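Local coordinates for protein putative transcriptional regulator (Clostridium difficile, PDB 3QI7) that is of unknown function but has a periplasmic-binding-protein-like fold and is a putative lipoprotein and transcriptional regulator, at residues 16-21 and 62-67. Numbering follows the deposited sequence.
Sequences AVVTQP and VVLPEN
Val17, Thr19, Val62 and Leu64 join the two strand ends through three backbone hydrogen bonds in parallel register. Val62 N donates to Val17 O at 2.9 Å. Thr19 N in turn reaches Val62 O at 3.0 Å. Leu64 N closes on Thr19 O, the straightest of the three with 176° at the hydrogen. This last bond carries the pairing just past the end of strand 57-63. Val62 O is also approached by Val18 CA, a CA-H...O contact of 3.3 Å.

Apolar contacts lie on both faces of the sheet. On the face of Val18 and Val62, the Val18 methyls divide the work: CG2 rests against Val62 CB, while CG1, anti to the backbone N (chi1 -179°), meets Leu64 CG at 3.6 Å, the two side chains crossing at about a right angle. Ile79 and Ala75 of helix 72-80 cover this face. On the face of Thr19 and Val63, bordered by Tyr29 of helix 26-42, Val63 CG1 packs on Pro21 CB at 3.7 Å. The Pro21 ring reaches farther along the chain, its CD 3.3 Å from Leu64 O and its CG beside the Glu66 methylene CG.

Polar side chains tie down the loops. Thr19 OG1 donates to Gln20 O (2.7 Å), bridging to the next residue as the strand ends, and also bonds His61. The Gln20 side chain leaves the backbone heading away from 62-67, yet its CG still brushes Leu64 CD1; its amide is held by Thr95 and Gln97 through OE1 and by Glu24 through NE2. Glu66 OE2 bonds Ser23 OG.

Strand 13-19 lies between 57-63 and 88-94; helix 26-42 links 13-19 to 57-63, and helix 72-80 links 57-63 to 88-94. Such beta-alpha-beta crossovers between parallel strands are characteristic of the Rossmann-like lobes of periplasmic binding proteins.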
loop_
_atom_site.group_PDB
_atom_site.type_symbol
_atom_site.label_atom_id
_atom_site.label_comp_id
_atom_site.label_asym_id
_atom_site.label_seq_id
_atom_site.Cartn_x
_atom_site.Cartn_y
_atom_site.Cartn_z
ATOM N N ALA A 16 -9.609 -17.802 -0.018
ATOM C CA ALA A 16 -10.176 -17.025 -1.109
ATOM C C ALA A 16 -9.648 -15.600 -1.000
ATOM O O ALA A 16 -9.617 -15.058 0.098
ATOM C CB ALA A 16 -11.719 -17.049 -1.057
ATOM N N VAL A 17 -9.242 -15.017 -2.131
ATOM C CA VAL A 17 -8.701 -13.682 -2.175
ATOM C C VAL A 17 -9.430 -12.873 -3.242
ATOM O O VAL A 17 -9.376 -13.201 -4.428
ATOM C CB VAL A 17 -7.165 -13.676 -2.465
ATOM C CG1 VAL A 17 -6.640 -12.282 -2.385
ATOM C CG2 VAL A 17 -6.426 -14.583 -1.458
ATOM N N VAL A 18 -10.099 -11.801 -2.807
ATOM C CA VAL A 18 -10.899 -10.962 -3.683
ATOM C C VAL A 18 -10.130 -9.700 -4.063
ATOM O O VAL A 18 -9.667 -8.941 -3.184
ATOM C CB VAL A 18 -12.213 -10.559 -2.973
ATOM C CG1 VAL A 18 -13.110 -9.684 -3.909
ATOM C CG2 VAL A 18 -12.917 -11.793 -2.481
ATOM N N THR A 19 -9.965 -9.477 -5.362
ATOM C CA THR A 19 -9.346 -8.263 -5.847
ATOM C C THR A 19 -10.177 -7.661 -6.974
ATOM O O THR A 19 -11.053 -8.325 -7.527
ATOM C CB THR A 19 -7.935 -8.512 -6.413
ATOM O OG1 THR A 19 -8.035 -9.099 -7.704
ATOM C CG2 THR A 19 -7.101 -9.442 -5.501
ATOM N N GLN A 20 -9.870 -6.414 -7.320
ATOM C CA GLN A 20 -10.321 -5.838 -8.584
ATOM C C GLN A 20 -9.594 -6.516 -9.763
ATOM O O GLN A 20 -8.570 -7.206 -9.567
ATOM C CB GLN A 20 -10.127 -4.317 -8.592
ATOM C CG GLN A 20 -11.016 -3.566 -7.554
ATOM C CD GLN A 20 -10.757 -2.050 -7.506
ATOM O OE1 GLN A 20 -10.673 -1.446 -6.425
ATOM N NE2 GLN A 20 -10.618 -1.436 -8.682
ATOM N N PRO A 21 -10.137 -6.356 -10.983
ATOM C CA PRO A 21 -9.522 -7.018 -12.126
ATOM C C PRO A 21 -8.189 -6.411 -12.517
ATOM O O PRO A 21 -7.849 -5.279 -12.102
ATOM C CB PRO A 21 -10.550 -6.860 -13.267
ATOM C CG PRO A 21 -11.626 -6.016 -12.768
ATOM C CD PRO A 21 -11.459 -5.782 -11.301
ATOM N N VAL A 62 -10.757 -14.539 -6.548
ATOM C CA VAL A 62 -12.078 -14.058 -6.933
ATOM C C VAL A 62 -11.946 -12.641 -7.483
ATOM O O VAL A 62 -11.383 -11.754 -6.807
ATOM C CB VAL A 62 -13.009 -14.020 -5.710
ATOM C CG1 VAL A 62 -14.411 -13.479 -6.090
ATOM C CG2 VAL A 62 -13.113 -15.396 -5.050
ATOM N N VAL A 63 -12.443 -12.421 -8.701
ATOM C CA VAL A 63 -12.266 -11.147 -9.392
ATOM C C VAL A 63 -13.572 -10.376 -9.401
ATOM O O VAL A 63 -14.591 -10.849 -9.884
ATOM C CB VAL A 63 -11.760 -11.356 -10.808
ATOM C CG1 VAL A 63 -11.424 -10.011 -11.477
ATOM C CG2 VAL A 63 -10.556 -12.313 -10.772
ATOM N N LEU A 64 -13.546 -9.178 -8.832
ATOM C CA LEU A 64 -14.733 -8.332 -8.816
ATOM C C LEU A 64 -15.071 -7.846 -10.231
ATOM O O LEU A 64 -14.174 -7.669 -11.062
ATOM C CB LEU A 64 -14.508 -7.113 -7.912
ATOM C CG LEU A 64 -14.336 -7.344 -6.412
ATOM C CD1 LEU A 64 -13.545 -6.167 -5.807
ATOM C CD2 LEU A 64 -15.676 -7.541 -5.683
ATOM N N PRO A 65 -16.356 -7.540 -10.476
ATOM C CA PRO A 65 -16.722 -6.906 -11.733
ATOM C C PRO A 65 -15.998 -5.575 -11.882
ATOM O O PRO A 65 -15.659 -4.958 -10.887
ATOM C CB PRO A 65 -18.254 -6.714 -11.625
ATOM C CG PRO A 65 -18.618 -6.954 -10.247
ATOM C CD PRO A 65 -17.495 -7.682 -9.548
ATOM N N GLU A 66 -15.739 -5.148 -13.109
ATOM C CA GLU A 66 -15.219 -3.806 -13.344
ATOM C C GLU A 66 -16.179 -2.781 -12.749
ATOM O O GLU A 66 -17.393 -2.990 -12.768
ATOM C CB GLU A 66 -15.037 -3.542 -14.837
ATOM C CG GLU A 66 -13.888 -4.334 -15.443
ATOM C CD GLU A 66 -13.572 -3.908 -16.862
ATOM O OE1 GLU A 66 -14.463 -3.385 -17.549
ATOM O OE2 GLU A 66 -12.423 -4.104 -17.290
ATOM N N ASN A 67 -15.629 -1.711 -12.180
ATOM C CA ASN A 67 -16.436 -0.586 -11.713
ATOM C C ASN A 67 -17.447 -1.099 -10.704
ATOM O O ASN A 67 -18.633 -0.819 -10.817
ATOM C CB ASN A 67 -17.171 0.076 -12.894
ATOM C CG ASN A 67 -16.227 0.591 -13.956
ATOM O OD1 ASN A 67 -15.386 1.449 -13.695
ATOM N ND2 ASN A 67 -16.357 0.070 -15.160
#